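Side-chain contacts in 2-hydroxyethylphosphonate dioxygenase (Streptomyces viridochromogenes, PDB 4YAR), which converts 2-hydroxyethylphosphonate and dioxygen into hydroxymethylphosphonate and formate with a non-heme iron(II) centre, a step in the biosynthesis of the antibiotic and herbicide bialaphos: residues 9-14 and 56-61; 79-84 and 381-386; 145-150 and 174-179; 160-165 and 309-314; 330-335 and 411-416. The protein carries 1 engineered substitution. One frame throughout, in Å; residues are numbered along the deposited sequence.

Interaction 1: 9-14 and 56-61; sequences AHWMNA and LSVEPS
Trp-11 lays its indole beneath one methyl of Val-58. Val-58 CG1 sits 3.7 Å from the centroid of the Trp-11 six-membered ring and only 16° off the ring normal, which defines a CH-pi contact over the face. Its nearest ring atom is CD2 of Trp-11, at 3.6 Å from Val-58 CG1. On the opposite face, toward the rim, His-10 of the same helix places its CD2. With CG beside the backbone N (chi1 -74°) and the ring turned about chi2 (108°), the indole presents a face to the valine.

Leu-56 meets the helix with both branches. Leu-56 CD1 touches Trp-11 CB at 4.1 Å, while Leu-56 CD2 rests 3.9 Å from Trp-11 O and 4.2 Å from Met-12 CG. Leu-56 is the first residue to leave helical geometry after helix 49-55. Next comes Ser-57, whose positive phi makes it the C-prime residue of a Schellman motif, and the reversal there brings Val-58 back toward helix 5-15. Both segments belong to the first Cro/C1-type helix-turn-helix region, so the contact closes its first helix against the exit of a later one. Arg-15 NE hydrogen-bonds to Leu-56 O. Apart from the Trp-11 carbonyl oxygen beside Leu-56 CD2, the contact is carbon on carbon and no polar bond joins the segments, consistent with cohesion by dispersion and burial of apolar surface.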
# COMPACT_ATOMS: atom_id res chain seq x y z
N ALA A 9 -14.09 11.16 21.68
CA ALA A 9 -15.34 11.80 21.35
C ALA A 9 -16.25 10.80 20.66
O ALA A 9 -17.43 10.73 20.99
CB ALA A 9 -15.13 13.05 20.49
N HIS A 10 -15.71 10.04 19.71
CA HIS A 10 -16.48 8.98 19.02
C HIS A 10 -17.17 8.01 20.00
O HIS A 10 -18.36 7.70 19.89
CB HIS A 10 -15.56 8.17 18.05
CG HIS A 10 -16.16 6.86 17.62
ND1 HIS A 10 -17.25 6.79 16.78
CD2 HIS A 10 -15.88 5.60 17.98
CE1 HIS A 10 -17.60 5.52 16.63
NE2 HIS A 10 -16.79 4.78 17.36
N TRP A 11 -16.43 7.55 21.02
CA TRP A 11 -17.00 6.58 21.97
C TRP A 11 -17.92 7.20 22.98
O TRP A 11 -18.95 6.61 23.35
CB TRP A 11 -15.90 5.73 22.64
CG TRP A 11 -15.37 4.72 21.67
CD1 TRP A 11 -14.16 4.71 21.06
CD2 TRP A 11 -16.09 3.61 21.14
NE1 TRP A 11 -14.07 3.67 20.17
CE2 TRP A 11 -15.24 2.96 20.22
CE3 TRP A 11 -17.37 3.09 21.36
CZ2 TRP A 11 -15.62 1.83 19.51
CZ3 TRP A 11 -17.76 1.94 20.62
CH2 TRP A 11 -16.88 1.32 19.74
N MET A 12 -17.65 8.42 23.38
CA MET A 12 -18.64 9.14 24.16
C MET A 12 -19.93 9.30 23.39
O MET A 12 -21.01 9.08 23.94
CB MET A 12 -18.14 10.52 24.61
CG MET A 12 -17.00 10.44 25.62
SD MET A 12 -16.18 12.07 25.74
CE MET A 12 -17.47 13.09 26.41
N ASN A 13 -19.83 9.72 22.14
CA ASN A 13 -21.05 9.83 21.32
C ASN A 13 -21.76 8.47 21.14
O ASN A 13 -23.01 8.37 21.21
CB ASN A 13 -20.71 10.41 19.97
CG ASN A 13 -21.91 10.38 19.06
OD1 ASN A 13 -22.03 9.52 18.16
ND2 ASN A 13 -22.83 11.25 19.34
N ALA A 14 -20.99 7.42 20.96
CA ALA A 14 -21.59 6.07 20.79
C ALA A 14 -22.38 5.63 21.98
O ALA A 14 -23.45 5.05 21.83
CB ALA A 14 -20.54 5.06 20.47
N LEU A 56 -16.46 3.60 29.17
CA LEU A 56 -16.98 3.62 27.80
C LEU A 56 -17.09 2.21 27.21
O LEU A 56 -17.41 2.01 26.04
CB LEU A 56 -16.05 4.48 26.96
CG LEU A 56 -16.08 5.97 27.29
CD1 LEU A 56 -15.03 6.77 26.55
CD2 LEU A 56 -17.47 6.53 26.99
N SER A 57 -16.86 1.22 28.06
CA SER A 57 -16.82 -0.19 27.66
C SER A 57 -15.99 -0.52 26.42
O SER A 57 -16.45 -1.27 25.54
CB SER A 57 -18.23 -0.75 27.54
OG SER A 57 -19.05 -0.28 28.61
N VAL A 58 -14.78 0.04 26.36
CA VAL A 58 -13.80 -0.27 25.30
C VAL A 58 -12.45 -0.70 25.86
O VAL A 58 -12.16 -0.54 27.05
CB VAL A 58 -13.57 0.90 24.28
CG1 VAL A 58 -14.87 1.23 23.55
CG2 VAL A 58 -12.95 2.15 24.93
N GLU A 59 -11.65 -1.26 24.97
CA GLU A 59 -10.28 -1.61 25.29
C GLU A 59 -9.45 -0.34 25.24
O GLU A 59 -9.65 0.49 24.37
CB GLU A 59 -9.76 -2.65 24.28
CG GLU A 59 -10.52 -3.98 24.36
CD GLU A 59 -10.39 -4.66 25.72
OE1 GLU A 59 -9.25 -4.94 26.16
OE2 GLU A 59 -11.43 -4.91 26.37
N PRO A 60 -8.48 -0.19 26.16
CA PRO A 60 -7.69 1.02 26.19
C PRO A 60 -7.09 1.46 24.84
O PRO A 60 -7.00 2.67 24.57
CB PRO A 60 -6.61 0.69 27.22
CG PRO A 60 -7.29 -0.23 28.17
CD PRO A 60 -8.17 -1.08 27.29
N SER A 61 -6.73 0.48 24.01
CA SER A 61 -6.17 0.74 22.65
C SER A 61 -7.16 1.34 21.65
O SER A 61 -6.79 1.89 20.59
CB SER A 61 -5.68 -0.58 22.07
OG SER A 61 -6.74 -1.50 21.89

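Interaction 2: 79-84 and 381-386. With CD (cadmium ion), chain J.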
# COMPACT_ATOMS: atom_id res chain seq x y z
N GLU A 79 25.29 5.70 5.61
CA GLU A 79 26.06 5.04 6.68
C GLU A 79 25.11 4.25 7.61
O GLU A 79 25.39 3.12 7.94
CB GLU A 79 26.93 6.10 7.39
CG GLU A 79 28.03 6.71 6.52
CD GLU A 79 27.57 7.80 5.46
OE1 GLU A 79 26.37 8.31 5.44
OE2 GLU A 79 28.46 8.16 4.61
N GLU A 80 23.95 4.79 7.95
CA GLU A 80 22.94 4.11 8.78
C GLU A 80 22.34 2.87 8.12
O GLU A 80 22.02 1.83 8.78
CB GLU A 80 21.82 5.10 9.17
CG GLU A 80 22.29 6.12 10.21
CD GLU A 80 21.40 7.34 10.37
OE1 GLU A 80 20.64 7.74 9.43
OE2 GLU A 80 21.48 7.91 11.46
N MET A 81 22.12 3.00 6.82
CA MET A 81 21.64 1.86 6.01
C MET A 81 22.66 0.71 6.02
O MET A 81 22.33 -0.45 6.38
CB MET A 81 21.32 2.34 4.63
CG MET A 81 20.79 1.31 3.67
SD MET A 81 22.07 0.37 2.83
CE MET A 81 21.15 -0.18 1.37
N HIS A 82 23.92 1.06 5.73
CA HIS A 82 25.00 0.05 5.74
C HIS A 82 25.13 -0.58 7.12
O HIS A 82 25.21 -1.80 7.25
CB HIS A 82 26.34 0.69 5.38
CG HIS A 82 26.39 1.23 3.99
ND1 HIS A 82 27.36 2.12 3.57
CD2 HIS A 82 25.58 1.03 2.93
CE1 HIS A 82 27.15 2.43 2.29
NE2 HIS A 82 26.06 1.79 1.89
N ALA A 83 25.07 0.26 8.16
CA ALA A 83 25.07 -0.27 9.58
C ALA A 83 23.88 -1.18 9.96
O ALA A 83 23.94 -1.84 11.01
CB ALA A 83 25.16 0.83 10.60
N SER A 84 22.82 -1.22 9.14
CA SER A 84 21.64 -2.06 9.47
C SER A 84 21.84 -3.48 9.02
O SER A 84 21.01 -4.35 9.36
CB SER A 84 20.36 -1.49 8.88
OG SER A 84 20.33 -1.61 7.45
N GLU A 381 23.31 10.66 -0.07
CA GLU A 381 24.18 10.00 -1.03
C GLU A 381 23.58 8.62 -1.39
O GLU A 381 22.59 8.18 -0.77
CB GLU A 381 25.57 9.83 -0.40
CG GLU A 381 26.30 11.13 -0.20
CD GLU A 381 27.66 10.93 0.47
OE1 GLU A 381 28.61 10.59 -0.22
OE2 GLU A 381 27.74 11.09 1.70
N PRO A 382 24.21 7.89 -2.35
CA PRO A 382 23.68 6.57 -2.68
C PRO A 382 23.53 5.67 -1.54
O PRO A 382 24.40 5.60 -0.65
CB PRO A 382 24.67 6.03 -3.72
CG PRO A 382 25.25 7.29 -4.36
CD PRO A 382 25.34 8.28 -3.24
N ASP A 383 22.40 4.96 -1.53
CA ASP A 383 21.92 4.18 -0.38
C ASP A 383 21.23 4.97 0.77
O ASP A 383 20.53 4.36 1.61
CB ASP A 383 22.96 3.26 0.22
CG ASP A 383 23.45 2.16 -0.75
OD1 ASP A 383 22.79 1.87 -1.80
OD2 ASP A 383 24.57 1.62 -0.51
N GLY A 384 21.43 6.27 0.84
CA GLY A 384 20.54 7.12 1.62
C GLY A 384 19.10 7.04 1.15
O GLY A 384 18.84 6.83 -0.07
N SER A 385 18.17 7.25 2.09
CA SER A 385 16.76 7.09 1.76
C SER A 385 15.90 8.03 2.58
O SER A 385 16.36 8.56 3.62
CB SER A 385 16.33 5.64 2.04
OG SER A 385 16.61 5.28 3.37
N ALA A 386 14.66 8.19 2.13
CA ALA A 386 13.67 8.93 2.83
C ALA A 386 12.25 8.38 2.69
O ALA A 386 11.96 7.58 1.77
CB ALA A 386 13.71 10.35 2.37
CD CD J . 20.13 9.90 10.41
O HOH W 1 25.93 10.34 3.93
O HOH W 2 19.79 10.74 8.06
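Asp-383 points toward helix 78-82, where His-82 and Met-81 receive it. The His-82 NE2-H points to Asp-383 OD2 at 2.8 Å along a nearly straight path (164°). The acceptor lies in the imidazole plane, yet the carboxylate is turned almost perpendicular to the ring (83°) and offers its anti lone pair. Arg-193 forms a salt bridge with OD1, so both carboxylate oxygens are engaged. Met-81 bends at chi2 (-85°), bringing CE to 3.9 Å from Asp-383 CG, while Met-81 CG lies 3.7 Å from Asp-383 O.

Asp-383 is the third residue of a type II beta turn, Glu-381 to Gly-384, that leads into strand 385-388 of the antiparallel seven-stranded sheet; its phi is positive. At the outer margin, Glu-79 OE2 and Glu-381 OE2 stand 4.2 Å apart, and one water bridges the two residues, donating to Glu-79 OE1 at 2.6 Å and to Glu-381 OE2 at 3.0 Å. Glu-80 grips a cadmium ion with both oxygens, OE1 at 2.4 Å.

Interaction 3: 145-150 and 174-179; sequences GRWGEE and YVHPSY. Engineered in segment 174-179: His-176 (natural residue Glu).
An aromatic cluster beside the metal site joins the end of strand 143-146 to edge strand 173-176 of the six-stranded sheet. At its centre Trp-147 NE1 donates to Tyr-174 OH, 2.7 Å away, with a bent N-H...O angle of 149° and the oxygen near the indole plane. The rings also form an offset edge-to-face pair: the indole edge is directed at the tyrosine face, with planes at 71° and Trp-147 CZ2 3.5 Å from Tyr-174 CZ. Tyr-174 holds CG between its backbone N and carbonyl carbon (chi1 78°), which sends the ring toward Trp-147. Its hydroxyl also pairs with Tyr-184 OH, giving that oxygen two partners.

His-176, an engineered replacement of glutamate modelled in two conformers, makes a doubtful contact with the indole. In another structure of this enzyme, position 176 belongs to a substrate site shared between dimer partners. His-129 and His-182, the iron ligands, hold cadmium here; with the natural glutamate at 176 they would probably make the two-histidine, one-carboxylate site of cupin-fold non-heme iron enzymes.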
# COMPACT_ATOMS: atom_id res chain seq x y z
N GLY A 145 15.50 -15.26 -10.69
CA GLY A 145 14.32 -15.31 -9.87
C GLY A 145 13.68 -16.68 -9.90
O GLY A 145 13.59 -17.30 -10.98
N ARG A 146 13.32 -17.16 -8.73
CA ARG A 146 12.62 -18.47 -8.54
C ARG A 146 11.28 -18.29 -7.85
O ARG A 146 11.21 -17.66 -6.77
CB ARG A 146 13.49 -19.45 -7.76
CG ARG A 146 13.00 -20.89 -7.74
CD ARG A 146 13.85 -21.76 -6.82
NE ARG A 146 13.31 -23.12 -6.72
CZ ARG A 146 13.78 -24.05 -5.91
NH1 ARG A 146 14.80 -23.78 -5.08
NH2 ARG A 146 13.21 -25.27 -5.93
N TRP A 147 10.22 -18.88 -8.45
CA TRP A 147 8.83 -18.77 -7.94
C TRP A 147 8.09 -20.10 -7.80
O TRP A 147 6.87 -20.10 -7.73
CB TRP A 147 7.95 -17.85 -8.84
CG TRP A 147 8.57 -16.57 -8.91
CD1 TRP A 147 8.65 -15.65 -7.88
CD2 TRP A 147 9.45 -16.11 -9.94
NE1 TRP A 147 9.48 -14.61 -8.26
CE2 TRP A 147 9.99 -14.88 -9.50
CE3 TRP A 147 9.82 -16.60 -11.19
CZ2 TRP A 147 10.87 -14.13 -10.30
CZ3 TRP A 147 10.64 -15.85 -11.96
CH2 TRP A 147 11.17 -14.62 -11.52
N GLY A 148 8.81 -21.21 -7.70
CA GLY A 148 8.19 -22.57 -7.62
C GLY A 148 9.25 -23.64 -7.36
O GLY A 148 10.46 -23.41 -7.49
N GLU A 149 8.78 -24.83 -6.99
CA GLU A 149 9.62 -25.93 -6.65
C GLU A 149 10.32 -26.47 -7.86
O GLU A 149 11.53 -26.65 -7.85
CB GLU A 149 8.78 -27.01 -6.00
CG GLU A 149 8.31 -26.60 -4.61
CD GLU A 149 9.36 -26.73 -3.54
OE1 GLU A 149 10.38 -27.42 -3.75
OE2 GLU A 149 9.14 -26.18 -2.44
N GLU A 150 9.55 -26.69 -8.89
CA GLU A 150 10.02 -27.25 -10.13
C GLU A 150 10.63 -26.08 -10.97
O GLU A 150 10.09 -24.99 -10.95
CB GLU A 150 8.79 -27.94 -10.81
CG GLU A 150 9.03 -29.00 -11.90
CD GLU A 150 7.76 -29.32 -12.71
OE1 GLU A 150 6.70 -29.59 -12.10
OE2 GLU A 150 7.81 -29.29 -13.96
N TYR A 174 9.55 -6.47 -11.46
CA TYR A 174 8.29 -7.15 -11.54
C TYR A 174 7.50 -7.06 -10.22
O TYR A 174 8.06 -6.79 -9.13
CB TYR A 174 8.47 -8.63 -11.94
CG TYR A 174 8.93 -9.52 -10.80
CD1 TYR A 174 10.21 -9.44 -10.25
CD2 TYR A 174 8.05 -10.49 -10.29
CE1 TYR A 174 10.59 -10.26 -9.20
CE2 TYR A 174 8.43 -11.32 -9.27
CZ TYR A 174 9.69 -11.23 -8.73
OH TYR A 174 9.99 -12.07 -7.67
N VAL A 175 6.23 -7.42 -10.32
CA VAL A 175 5.37 -7.47 -9.17
C VAL A 175 5.15 -8.92 -8.83
O VAL A 175 4.65 -9.70 -9.65
CB VAL A 175 4.01 -6.86 -9.39
CG1 VAL A 175 3.19 -7.08 -8.11
CG2 VAL A 175 4.19 -5.40 -9.70
N HIS A 176 5.43 -9.17 -7.56
CA HIS A 176 5.36 -10.46 -6.96
C HIS A 176 3.93 -10.58 -6.45
O HIS A 176 3.35 -9.66 -5.81
CB HIS A 176 6.44 -10.59 -5.86
CG HIS A 176 6.51 -11.93 -5.23
ND1 HIS A 176 6.64 -13.10 -5.97
CD2 HIS A 176 6.47 -12.31 -3.93
CE1 HIS A 176 6.66 -14.13 -5.14
NE2 HIS A 176 6.60 -13.67 -3.90
N PRO A 177 3.30 -11.70 -6.80
CA PRO A 177 1.96 -11.81 -6.28
C PRO A 177 1.96 -12.19 -4.78
O PRO A 177 2.91 -12.75 -4.29
CB PRO A 177 1.35 -12.92 -7.12
CG PRO A 177 2.48 -13.75 -7.63
CD PRO A 177 3.69 -12.87 -7.64
N SER A 178 0.88 -11.84 -4.11
CA SER A 178 0.64 -12.24 -2.73
C SER A 178 0.82 -13.76 -2.54
O SER A 178 0.41 -14.53 -3.38
CB SER A 178 -0.78 -11.83 -2.36
OG SER A 178 -1.31 -12.68 -1.38
N TYR A 179 1.53 -14.13 -1.48
CA TYR A 179 1.73 -15.49 -1.05
C TYR A 179 2.65 -16.38 -1.85
O TYR A 179 3.00 -17.43 -1.37
CB TYR A 179 0.39 -16.19 -0.70
CG TYR A 179 -0.19 -15.77 0.63
CD1 TYR A 179 0.61 -15.71 1.79
CD2 TYR A 179 -1.56 -15.52 0.76
CE1 TYR A 179 0.07 -15.35 3.02
CE2 TYR A 179 -2.11 -15.17 1.98
CZ TYR A 179 -1.30 -15.09 3.10
OH TYR A 179 -1.85 -14.72 4.28

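Interaction 4: 160-165 and 309-314. With CD (cadmium ion), chain H.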
# COMPACT_ATOMS: atom_id res chain seq x y z
N HIS A 160 17.33 -9.13 -15.22
CA HIS A 160 18.54 -8.56 -15.75
C HIS A 160 18.85 -7.26 -15.01
O HIS A 160 17.95 -6.56 -14.53
CB HIS A 160 18.39 -8.28 -17.24
CG HIS A 160 18.50 -9.50 -18.10
ND1 HIS A 160 19.70 -9.97 -18.58
CD2 HIS A 160 17.57 -10.43 -18.42
CE1 HIS A 160 19.49 -11.11 -19.23
NE2 HIS A 160 18.21 -11.42 -19.14
N ALA A 161 20.12 -6.95 -14.95
CA ALA A 161 20.61 -5.66 -14.59
C ALA A 161 20.96 -4.95 -15.85
O ALA A 161 21.37 -5.55 -16.79
CB ALA A 161 21.86 -5.78 -13.74
N ASN A 162 20.87 -3.63 -15.82
CA ASN A 162 21.26 -2.80 -16.98
C ASN A 162 22.80 -2.79 -17.06
O ASN A 162 23.44 -2.34 -16.11
CB ASN A 162 20.73 -1.42 -16.80
CG ASN A 162 20.91 -0.56 -18.03
OD1 ASN A 162 21.56 -0.95 -18.96
ND2 ASN A 162 20.39 0.65 -17.98
N HIS A 163 23.34 -3.27 -18.20
CA HIS A 163 24.78 -3.23 -18.44
C HIS A 163 25.21 -1.99 -19.27
O HIS A 163 26.42 -1.78 -19.49
CB HIS A 163 25.27 -4.49 -19.10
CG HIS A 163 24.61 -5.73 -18.58
ND1 HIS A 163 24.75 -6.16 -17.27
CD2 HIS A 163 23.84 -6.64 -19.21
CE1 HIS A 163 24.06 -7.29 -17.12
NE2 HIS A 163 23.52 -7.61 -18.31
N GLY A 164 24.24 -1.25 -19.80
CA GLY A 164 24.49 -0.24 -20.85
C GLY A 164 24.65 1.09 -20.22
O GLY A 164 24.98 1.20 -19.08
N GLY A 165 24.37 2.13 -20.98
CA GLY A 165 24.19 3.43 -20.42
C GLY A 165 22.74 3.55 -19.86
O GLY A 165 21.83 2.63 -19.97
N ASP A 309 11.58 -1.96 -21.67
CA ASP A 309 10.26 -1.38 -21.34
C ASP A 309 10.45 -0.07 -20.58
O ASP A 309 9.79 0.96 -20.84
CB ASP A 309 9.38 -2.32 -20.42
CG ASP A 309 8.89 -3.62 -21.08
OD1 ASP A 309 8.62 -3.72 -22.31
OD2 ASP A 309 8.74 -4.64 -20.33
N SER A 310 11.28 -0.05 -19.53
CA SER A 310 11.40 1.16 -18.77
C SER A 310 12.01 2.32 -19.64
O SER A 310 11.59 3.46 -19.56
CB SER A 310 12.24 0.95 -17.48
OG SER A 310 11.57 0.04 -16.68
N ARG A 311 12.98 1.98 -20.47
CA ARG A 311 13.56 2.96 -21.38
C ARG A 311 12.51 3.56 -22.30
O ARG A 311 12.48 4.78 -22.52
CB ARG A 311 14.67 2.31 -22.24
CG ARG A 311 16.01 2.21 -21.56
CD ARG A 311 17.08 2.05 -22.67
NE ARG A 311 18.35 1.65 -22.11
CZ ARG A 311 18.82 0.40 -22.11
NH1 ARG A 311 18.13 -0.62 -22.64
NH2 ARG A 311 20.00 0.16 -21.59
N ARG A 312 11.64 2.70 -22.84
CA ARG A 312 10.60 3.17 -23.80
C ARG A 312 9.62 4.06 -23.10
O ARG A 312 9.04 4.92 -23.71
CB ARG A 312 9.81 2.03 -24.37
CG ARG A 312 10.49 1.30 -25.50
CD ARG A 312 9.54 0.25 -26.02
NE ARG A 312 10.36 -0.86 -26.45
CZ ARG A 312 10.51 -2.02 -25.81
NH1 ARG A 312 9.85 -2.32 -24.70
NH2 ARG A 312 11.34 -2.91 -26.35
N SER A 313 9.44 3.84 -21.78
CA SER A 313 8.53 4.65 -20.97
C SER A 313 9.06 6.03 -20.65
O SER A 313 8.36 6.86 -20.09
CB SER A 313 8.17 3.88 -19.73
OG SER A 313 9.16 4.05 -18.75
N ARG A 314 10.31 6.34 -20.97
CA ARG A 314 10.86 7.57 -20.45
C ARG A 314 10.07 8.80 -20.78
O ARG A 314 9.56 8.92 -21.88
CB ARG A 314 12.27 7.81 -21.00
CG ARG A 314 13.34 7.18 -20.13
CD ARG A 314 14.68 7.49 -20.83
NE ARG A 314 14.90 6.57 -21.94
CZ ARG A 314 15.80 6.77 -22.91
NH1 ARG A 314 16.53 7.88 -22.94
NH2 ARG A 314 15.95 5.85 -23.86
CD CD H . 21.90 -9.11 -18.51
O HOH W 3 20.76 -6.90 -19.28
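The Arg-311 guanidinium and the Asn-162 amide, the latter closing an Asx turn, meet with their planes nearly perpendicular, 86° apart. At the guanidinium edge, close to its plane, lies Gly-165 O. Arg-311 NH2 reaches Gly-165 O in a straight (173°) but weak hydrogen bond of 3.5 Å. Asn-162 OD1 is nearer to Arg-311 NH2, at 3.3 Å, but the angle there is too poor for a bond.

In the Asx turn, Asn-162 OD1 accepts from Gly-164 N at 2.8 Å, the donor standing 38° above the carbonyl plane. Asn-162 ND2 donates to Gly-165 O at 3.2 Å and also to Ile-169 O, fixing the amide's rotation. Arg-311, extended from CG to NE, thus brings helix 307-312 to a loop carbonyl already held from within.

The same loop bends round a cadmium ion bound by His-160 ND1 (2.4 Å), His-163 NE2 (2.2 Å) and Asp-142. Ala-161 O stands over the centre of one His-163 ring face, and a cadmium-bound water donates to this same Ala-161 O at 2.9 Å.

Interaction 5: 330-335 and 411-416; sequences HLPDLV and LGYQDW. With NA (sodium ion), chain L.
Pro-332 packs flat against Tyr-413. Its CG lies 3.6 Å from the centroid of the Tyr-413 ring and 10° off the normal, a CH-pi contact over the centre of the face. On the opposite face, nearer the rim, Gln-414 CG lies 3.9 Å above the ring plane, so the phenol is held between two aliphatic groups. Chi1 of Tyr-413 (82°) sets the ring between its backbone N and carbonyl carbon, folding it back over the proline.

Beside this CH-pi contact, Asp-333 OD1 accepts from Tyr-413 N at 2.8 Å through its syn lone pair. The same oxygen lies 3.4 Å from CA of Gly-412, which occupies the N-cap position. A carboxylate at this helix start probably gains from the partial positive charge there. The other oxygen, OD2, lies in the tyrosine plane at the ring edge, 3.7 Å from CD1 of Tyr-413.

The looser side is wet. One water donates to Asp-333 OD2 at 2.8 Å and to Gln-414 OE1, and accepts from Gln-414 N at 3.1 Å; Asn-202 ND2 is a further partner of OD2. Tyr-413 and Gln-414 are exposed, and His-330, without touching the helix, binds a sodium ion together with Gln-296.

The proline and aspartate form the middle of a type I turn, Leu-331 to Leu-334, leading into strand 335-343, which pairs with strand 400-407; helix 413-420 follows that second strand in sequence.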
# COMPACT_ATOMS: atom_id res chain seq x y z
N HIS A 330 -4.44 -4.60 -10.70
CA HIS A 330 -5.07 -5.19 -9.50
C HIS A 330 -4.47 -4.72 -8.24
O HIS A 330 -4.99 -5.10 -7.19
CB HIS A 330 -4.92 -6.72 -9.50
CG HIS A 330 -5.41 -7.35 -10.75
ND1 HIS A 330 -4.63 -7.35 -11.90
CD2 HIS A 330 -6.54 -8.04 -11.06
CE1 HIS A 330 -5.29 -7.91 -12.88
NE2 HIS A 330 -6.43 -8.40 -12.39
N LEU A 331 -3.38 -3.90 -8.31
CA LEU A 331 -2.71 -3.44 -7.12
C LEU A 331 -2.49 -1.94 -7.34
O LEU A 331 -1.33 -1.47 -7.42
CB LEU A 331 -1.37 -4.17 -6.88
CG LEU A 331 -1.53 -5.64 -6.49
CD1 LEU A 331 -0.23 -6.42 -6.64
CD2 LEU A 331 -2.14 -5.78 -5.11
N PRO A 332 -3.59 -1.15 -7.36
CA PRO A 332 -3.47 0.29 -7.62
C PRO A 332 -2.70 1.11 -6.63
O PRO A 332 -2.30 2.25 -6.96
CB PRO A 332 -4.91 0.77 -7.62
CG PRO A 332 -5.74 -0.45 -7.77
CD PRO A 332 -4.98 -1.55 -7.16
N ASP A 333 -2.53 0.65 -5.41
CA ASP A 333 -1.84 1.44 -4.38
C ASP A 333 -0.30 1.18 -4.31
O ASP A 333 0.35 1.78 -3.46
CB ASP A 333 -2.39 1.13 -3.03
CG ASP A 333 -3.91 1.49 -2.89
OD1 ASP A 333 -4.43 2.30 -3.64
OD2 ASP A 333 -4.56 0.92 -2.00
N LEU A 334 0.22 0.31 -5.17
CA LEU A 334 1.66 -0.04 -5.29
C LEU A 334 2.29 0.58 -6.54
O LEU A 334 1.87 0.32 -7.67
CB LEU A 334 1.77 -1.57 -5.29
CG LEU A 334 3.15 -2.23 -5.42
CD1 LEU A 334 4.05 -1.71 -4.31
CD2 LEU A 334 3.04 -3.76 -5.33
N VAL A 335 3.28 1.46 -6.37
CA VAL A 335 3.76 2.17 -7.53
C VAL A 335 5.28 2.18 -7.41
O VAL A 335 5.84 2.23 -6.26
CB VAL A 335 3.23 3.65 -7.58
CG1 VAL A 335 3.89 4.41 -8.66
CG2 VAL A 335 1.70 3.71 -7.80
N LEU A 411 -4.27 8.22 0.99
CA LEU A 411 -5.53 7.88 0.30
C LEU A 411 -5.24 6.78 -0.70
O LEU A 411 -4.36 6.94 -1.53
CB LEU A 411 -6.10 9.05 -0.47
CG LEU A 411 -6.55 10.28 0.27
CD1 LEU A 411 -7.10 11.34 -0.69
CD2 LEU A 411 -7.62 9.91 1.23
N GLY A 412 -5.91 5.64 -0.57
CA GLY A 412 -5.73 4.55 -1.47
C GLY A 412 -6.95 4.44 -2.35
O GLY A 412 -7.91 5.26 -2.18
N TYR A 413 -6.95 3.45 -3.26
CA TYR A 413 -7.99 3.45 -4.30
C TYR A 413 -9.40 3.18 -3.69
O TYR A 413 -10.35 3.76 -4.15
CB TYR A 413 -7.71 2.59 -5.54
CG TYR A 413 -8.01 1.12 -5.35
CD1 TYR A 413 -7.35 0.37 -4.40
CD2 TYR A 413 -8.95 0.49 -6.08
CE1 TYR A 413 -7.62 -0.99 -4.22
CE2 TYR A 413 -9.21 -0.87 -5.93
CZ TYR A 413 -8.57 -1.61 -4.99
OH TYR A 413 -8.87 -2.99 -4.84
N GLN A 414 -9.46 2.44 -2.59
CA GLN A 414 -10.74 2.21 -1.88
C GLN A 414 -11.25 3.48 -1.16
O GLN A 414 -12.47 3.72 -1.11
CB GLN A 414 -10.52 1.10 -0.87
CG GLN A 414 -10.37 -0.24 -1.50
CD GLN A 414 -9.77 -1.24 -0.53
OE1 GLN A 414 -8.61 -1.07 -0.06
NE2 GLN A 414 -10.53 -2.32 -0.23
N ASP A 415 -10.35 4.36 -0.64
CA ASP A 415 -10.75 5.70 -0.10
C ASP A 415 -11.31 6.54 -1.25
O ASP A 415 -12.34 7.25 -1.11
CB ASP A 415 -9.55 6.51 0.47
CG ASP A 415 -9.17 6.11 1.87
OD1 ASP A 415 -9.93 5.44 2.60
OD2 ASP A 415 -8.07 6.49 2.34
N TRP A 416 -10.69 6.44 -2.42
CA TRP A 416 -11.21 7.20 -3.56
C TRP A 416 -12.61 6.84 -3.91
O TRP A 416 -13.48 7.73 -4.21
CB TRP A 416 -10.27 7.15 -4.78
CG TRP A 416 -9.07 7.99 -4.63
CD1 TRP A 416 -7.77 7.57 -4.53
CD2 TRP A 416 -9.03 9.43 -4.52
NE1 TRP A 416 -6.93 8.65 -4.38
CE2 TRP A 416 -7.67 9.80 -4.36
CE3 TRP A 416 -10.01 10.43 -4.56
CZ2 TRP A 416 -7.27 11.14 -4.26
CZ3 TRP A 416 -9.60 11.78 -4.44
CH2 TRP A 416 -8.25 12.10 -4.27
NA NA L . -2.98 -9.06 -12.17
O HOH W 4 -7.15 1.06 -1.05
O HOH W 5 -2.03 -8.53 -9.77
O HOH W 6 -3.26 -9.80 -14.00
O HOH W 7 -2.67 -8.22 -11.04
O HOH W 8 -2.77 -6.55 -12.83

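Interaction 3 lies closest to the catalytic metal site: segment 174-179 holds engineered His-176 of the substrate site, whose side chain, in the conformer given, is about 5 Å from that of His-129 and from a bound cadmium ion. Val-175 CG1 also packs 3.8 Å from Leu-331 CD1 of interaction 5. Interaction 4 comes within about 8 Å of interaction 3 at the nearest atoms. Along the chain, interactions 3 and 4 lie inside the loop closed by interaction 2, whereas interactions 2 and 5 cross. Interaction 1 stands apart, its centre about 54 Å from that of interaction 4; Met-12 is about 8 Å, between side chains, from its sequence neighbour Lys-16, which serves a substrate site shared between dimer partners.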